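Local coordinates for protein carboxylic ester hydrolase (Aspergillus niger, PDB 7K4O) that probably hydrolyses the ester bonds of tannins, acting as a secreted fungal serine esterase of the tannase family, at residues I14-I28 with E157-V169. Numbering follows the deposited sequence.
Sequences IVKAALPPSEFIQGI and ELSLIGKALTRNV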
loop_
_atom_site.group_PDB
_atom_site.type_symbol
_atom_site.label_atom_id
_atom_site.label_comp_id
_atom_site.label_asym_id
_atom_site.label_seq_id
_atom_site.Cartn_x
_atom_site.Cartn_y
_atom_site.Cartn_z
ATOM N N ILE A 14 -16.091 26.182 -19.553
ATOM C CA ILE A 14 -16.669 25.911 -18.200
ATOM C C ILE A 14 -15.518 25.587 -17.235
ATOM O O ILE A 14 -15.461 26.140 -16.116
ATOM C CB ILE A 14 -17.717 24.795 -18.247
ATOM C CG1 ILE A 14 -18.972 25.288 -18.974
ATOM C CG2 ILE A 14 -17.992 24.268 -16.859
ATOM C CD1 ILE A 14 -19.812 26.284 -18.185
ATOM N N VAL A 15 -14.589 24.759 -17.666
ATOM C CA VAL A 15 -13.495 24.331 -16.740
ATOM C C VAL A 15 -12.535 25.485 -16.509
ATOM O O VAL A 15 -12.129 25.749 -15.344
ATOM C CB VAL A 15 -12.799 23.081 -17.275
ATOM C CG1 VAL A 15 -11.517 22.811 -16.518
ATOM C CG2 VAL A 15 -13.718 21.911 -17.216
ATOM N N LYS A 16 -12.175 26.245 -17.538
ATOM C CA LYS A 16 -11.260 27.374 -17.333
ATOM C C LYS A 16 -11.868 28.383 -16.359
ATOM O O LYS A 16 -11.138 28.905 -15.486
ATOM C CB LYS A 16 -10.978 28.083 -18.660
ATOM C CG LYS A 16 -9.959 27.397 -19.531
ATOM C CD LYS A 16 -9.788 28.100 -20.878
ATOM C CE LYS A 16 -8.953 27.280 -21.837
ATOM N NZ LYS A 16 -8.663 28.076 -23.057
ATOM N N ALA A 17 -13.180 28.611 -16.429
ATOM C CA ALA A 17 -13.842 29.603 -15.567
ATOM C C ALA A 17 -13.889 29.067 -14.124
ATOM O O ALA A 17 -13.976 29.903 -13.224
ATOM C CB ALA A 17 -15.234 29.940 -16.071
ATOM N N ALA A 18 -13.826 27.748 -13.903
ATOM C CA ALA A 18 -13.934 27.165 -12.540
ATOM C C ALA A 18 -12.544 26.964 -11.897
ATOM O O ALA A 18 -12.457 26.658 -10.700
ATOM C CB ALA A 18 -14.629 25.841 -12.641
ATOM N N LEU A 19 -11.460 27.057 -12.665
ATOM C CA LEU A 19 -10.138 26.839 -12.035
ATOM C C LEU A 19 -9.924 27.896 -10.962
ATOM O O LEU A 19 -10.289 29.054 -11.106
ATOM C CB LEU A 19 -9.041 26.962 -13.084
ATOM C CG LEU A 19 -8.856 25.771 -13.995
ATOM C CD1 LEU A 19 -7.917 26.218 -15.121
ATOM C CD2 LEU A 19 -8.332 24.568 -13.240
ATOM N N PRO A 20 -9.249 27.549 -9.839
ATOM C CA PRO A 20 -8.811 28.577 -8.921
ATOM C C PRO A 20 -7.811 29.456 -9.665
ATOM O O PRO A 20 -7.076 28.985 -10.543
ATOM C CB PRO A 20 -8.177 27.795 -7.778
ATOM C CG PRO A 20 -7.733 26.509 -8.426
ATOM C CD PRO A 20 -8.745 26.214 -9.517
ATOM N N PRO A 21 -7.695 30.716 -9.255
ATOM C CA PRO A 21 -6.695 31.591 -9.849
ATOM C C PRO A 21 -5.249 31.212 -9.491
ATOM O O PRO A 21 -5.003 30.673 -8.423
ATOM C CB PRO A 21 -7.016 32.963 -9.235
ATOM C CG PRO A 21 -7.727 32.673 -7.930
ATOM C CD PRO A 21 -8.410 31.327 -8.124
ATOM N N SER A 22 -4.313 31.580 -10.357
ATOM C CA SER A 22 -2.876 31.563 -9.992
ATOM C C SER A 22 -2.665 32.343 -8.670
ATOM O O SER A 22 -3.373 33.334 -8.351
ATOM C CB SER A 22 -2.015 32.058 -11.133
ATOM O OG SER A 22 -2.099 31.198 -12.246
ATOM N N GLU A 23 -1.738 31.852 -7.860
ATOM C CA GLU A 23 -1.367 32.345 -6.514
ATOM C C GLU A 23 -2.459 32.115 -5.489
ATOM O O GLU A 23 -2.272 32.540 -4.336
ATOM C CB GLU A 23 -0.847 33.786 -6.545
ATOM C CG GLU A 23 0.180 33.984 -7.618
ATOM C CD GLU A 23 1.464 33.155 -7.443
ATOM O OE1 GLU A 23 1.785 32.779 -6.275
ATOM O OE2 GLU A 23 2.162 32.936 -8.455
ATOM N N PHE A 24 -3.455 31.280 -5.790
ATOM C CA PHE A 24 -4.408 30.891 -4.716
ATOM C C PHE A 24 -3.609 30.080 -3.675
ATOM O O PHE A 24 -3.953 30.070 -2.516
ATOM C CB PHE A 24 -5.670 30.259 -5.285
ATOM C CG PHE A 24 -5.680 28.768 -5.209
ATOM C CD1 PHE A 24 -4.930 28.023 -6.091
ATOM C CD2 PHE A 24 -6.417 28.121 -4.247
ATOM C CE1 PHE A 24 -4.925 26.645 -6.010
ATOM C CE2 PHE A 24 -6.417 26.745 -4.171
ATOM C CZ PHE A 24 -5.677 26.014 -5.055
ATOM N N ILE A 25 -2.659 29.296 -4.162
ATOM C CA ILE A 25 -1.525 28.785 -3.340
ATOM C C ILE A 25 -0.349 29.686 -3.726
ATOM O O ILE A 25 0.030 29.653 -4.926
ATOM C CB ILE A 25 -1.201 27.307 -3.620
ATOM C CG1 ILE A 25 -2.385 26.367 -3.376
ATOM C CG2 ILE A 25 0.004 26.865 -2.791
ATOM C CD1 ILE A 25 -2.173 25.026 -3.986
ATOM N N GLN A 26 0.218 30.414 -2.773
ATOM C CA GLN A 26 1.350 31.278 -3.166
ATOM C C GLN A 26 2.476 30.382 -3.689
ATOM O O GLN A 26 2.827 29.392 -3.013
ATOM C CB GLN A 26 1.817 32.126 -1.984
ATOM C CG GLN A 26 2.829 33.162 -2.411
ATOM C CD GLN A 26 3.158 34.132 -1.309
ATOM O OE1 GLN A 26 3.361 33.742 -0.171
ATOM N NE2 GLN A 26 3.133 35.408 -1.646
ATOM N N GLY A 27 3.046 30.733 -4.835
ATOM C CA GLY A 27 4.111 29.960 -5.487
ATOM C C GLY A 27 3.610 29.041 -6.569
ATOM O O GLY A 27 4.422 28.368 -7.193
ATOM N N ILE A 28 2.299 28.971 -6.775
ATOM C CA ILE A 28 1.689 28.133 -7.838
ATOM C C ILE A 28 1.063 29.018 -8.926
ATOM O O ILE A 28 0.175 29.797 -8.618
ATOM C CB ILE A 28 0.625 27.180 -7.266
ATOM C CG1 ILE A 28 1.187 26.219 -6.218
ATOM C CG2 ILE A 28 -0.047 26.404 -8.398
ATOM C CD1 ILE A 28 2.238 25.359 -6.769
ATOM N N GLU A 157 -1.003 19.623 -3.184
ATOM C CA GLU A 157 -1.380 20.542 -4.276
ATOM C C GLU A 157 -2.610 19.997 -5.024
ATOM O O GLU A 157 -3.517 20.788 -5.342
ATOM C CB GLU A 157 -0.182 20.751 -5.180
ATOM C CG GLU A 157 0.926 21.573 -4.533
ATOM C CD GLU A 157 2.288 21.575 -5.224
ATOM O OE1 GLU A 157 2.424 20.955 -6.313
ATOM O OE2 GLU A 157 3.207 22.227 -4.660
ATOM N N LEU A 158 -2.597 18.707 -5.339
ATOM C CA LEU A 158 -3.729 18.059 -6.036
ATOM C C LEU A 158 -5.014 18.285 -5.228
ATOM O O LEU A 158 -6.047 18.652 -5.822
ATOM C CB LEU A 158 -3.456 16.579 -6.279
ATOM C CG LEU A 158 -4.655 15.706 -6.723
ATOM C CD1 LEU A 158 -5.311 16.215 -7.991
ATOM C CD2 LEU A 158 -4.236 14.259 -6.812
ATOM N N SER A 159 -4.992 18.012 -3.936
ATOM C CA SER A 159 -6.229 18.184 -3.138
ATOM C C SER A 159 -6.639 19.646 -3.130
ATOM O O SER A 159 -7.864 19.943 -3.319
ATOM C CB SER A 159 -6.059 17.651 -1.753
ATOM O OG SER A 159 -5.917 16.250 -1.786
ATOM N N LEU A 160 -5.720 20.579 -2.883
ATOM C CA LEU A 160 -6.117 22.006 -2.793
ATOM C C LEU A 160 -6.716 22.448 -4.122
ATOM O O LEU A 160 -7.772 23.086 -4.129
ATOM C CB LEU A 160 -4.917 22.855 -2.423
ATOM C CG LEU A 160 -4.466 22.715 -0.979
ATOM C CD1 LEU A 160 -3.090 23.353 -0.770
ATOM C CD2 LEU A 160 -5.474 23.375 -0.060
ATOM N N ILE A 161 -6.047 22.155 -5.233
ATOM C CA ILE A 161 -6.515 22.617 -6.570
ATOM C C ILE A 161 -7.810 21.887 -6.966
ATOM O O ILE A 161 -8.772 22.563 -7.432
ATOM C CB ILE A 161 -5.428 22.434 -7.627
ATOM C CG1 ILE A 161 -4.258 23.338 -7.328
ATOM C CG2 ILE A 161 -6.007 22.657 -9.005
ATOM C CD1 ILE A 161 -3.002 22.959 -8.107
ATOM N N GLY A 162 -7.844 20.581 -6.817
ATOM C CA GLY A 162 -8.982 19.750 -7.241
ATOM C C GLY A 162 -10.243 20.068 -6.467
ATOM O O GLY A 162 -11.321 20.184 -7.056
ATOM N N LYS A 163 -10.118 20.254 -5.159
ATOM C CA LYS A 163 -11.297 20.591 -4.326
ATOM C C LYS A 163 -11.830 21.968 -4.742
ATOM O O LYS A 163 -13.045 22.113 -4.810
ATOM C CB LYS A 163 -10.989 20.500 -2.840
ATOM C CG LYS A 163 -10.749 19.069 -2.384
ATOM C CD LYS A 163 -10.093 18.952 -1.011
ATOM C CE LYS A 163 -10.902 19.563 0.096
ATOM N NZ LYS A 163 -10.165 19.530 1.390
ATOM N N ALA A 164 -10.985 22.936 -5.001
ATOM C CA ALA A 164 -11.437 24.275 -5.387
ATOM C C ALA A 164 -12.139 24.193 -6.757
ATOM O O ALA A 164 -13.196 24.826 -6.919
ATOM C CB ALA A 164 -10.317 25.270 -5.409
ATOM N N LEU A 165 -11.549 23.494 -7.726
ATOM C CA LEU A 165 -12.153 23.335 -9.072
ATOM C C LEU A 165 -13.543 22.684 -8.922
ATOM O O LEU A 165 -14.514 23.151 -9.565
ATOM C CB LEU A 165 -11.258 22.475 -9.961
ATOM C CG LEU A 165 -11.919 22.038 -11.274
ATOM C CD1 LEU A 165 -12.178 23.237 -12.146
ATOM C CD2 LEU A 165 -11.052 21.023 -11.994
ATOM N N THR A 166 -13.645 21.642 -8.114
ATOM C CA THR A 166 -14.891 20.844 -7.924
ATOM C C THR A 166 -15.941 21.774 -7.320
ATOM O O THR A 166 -17.076 21.810 -7.856
ATOM C CB THR A 166 -14.640 19.665 -6.998
ATOM O OG1 THR A 166 -13.696 18.768 -7.600
ATOM C CG2 THR A 166 -15.915 18.914 -6.656
ATOM N N ARG A 167 -15.611 22.544 -6.272
ATOM C CA ARG A 167 -16.612 23.494 -5.697
ATOM C C ARG A 167 -17.093 24.493 -6.743
ATOM O O ARG A 167 -18.333 24.755 -6.824
ATOM C CB ARG A 167 -16.050 24.299 -4.534
ATOM C CG ARG A 167 -15.912 23.492 -3.268
ATOM C CD ARG A 167 -15.434 24.478 -2.190
ATOM N NE ARG A 167 -15.629 23.787 -0.936
ATOM C CZ ARG A 167 -16.791 23.707 -0.292
ATOM N NH1 ARG A 167 -16.856 22.999 0.822
ATOM N NH2 ARG A 167 -17.864 24.307 -0.777
ATOM N N ASN A 168 -16.184 25.023 -7.534
ATOM C CA ASN A 168 -16.547 26.072 -8.516
ATOM C C ASN A 168 -17.382 25.468 -9.644
ATOM O O ASN A 168 -18.409 26.076 -10.030
ATOM C CB ASN A 168 -15.330 26.787 -9.054
ATOM C CG ASN A 168 -14.575 27.598 -8.019
ATOM O OD1 ASN A 168 -15.182 28.026 -7.040
ATOM N ND2 ASN A 168 -13.273 27.807 -8.229
ATOM N N VAL A 169 -16.997 24.321 -10.180
ATOM C CA VAL A 169 -17.574 23.821 -11.444
ATOM C C VAL A 169 -18.998 23.333 -11.212
ATOM O O VAL A 169 -19.830 23.515 -12.120
ATOM C CB VAL A 169 -16.644 22.805 -12.120
ATOM C CG1 VAL A 169 -16.830 21.459 -11.530
ATOM C CG2 VAL A 169 -16.860 22.815 -13.634
#
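With CG set beside its backbone N (chi1 -66°), Asn-168 directs its amide at the carbonyl of Ala-18, the last residue of helix 12-18. Leu-165, whose CG lies anti to N, swings CD1 against the CB of Ala-18 at 3.6 Å. Asn-168 ND2 donates a nearly straight hydrogen bond of 2.8 Å to Ala-18 O; the acceptor lies in the amide plane, whereas the donor stands above the carbonyl plane. The Ala-18 methyl also meets Val-169 CB, and beyond it Ile-14 CG2 touches Val-169 CG2 at 3.7 Å.

From Leu-19 the chain leaves the helix and runs along helix 144-169 in the reverse direction. Pro-20 CB rests on Ala-164 CB at 4.1 Å and also covers the centre of one face of the Phe-24 ring. The Phe-24 ring turns its edge to the helix, CE1 of Phe-24 lying 3.6 Å from Ile-161 CG1. Ile-25 CD1 then packs on Leu-160 CD1 at 3.7 Å. Near Ile-28 CD1, the Glu-157 carboxylate is held by Tyr-64 and His-66.

A mainly apolar seam with one direct hydrogen bond thus joins the segment leading into edge strand 28-47 to a helix of the probable alpha/beta-hydrolase fold, probably held chiefly by hydrophobic burial.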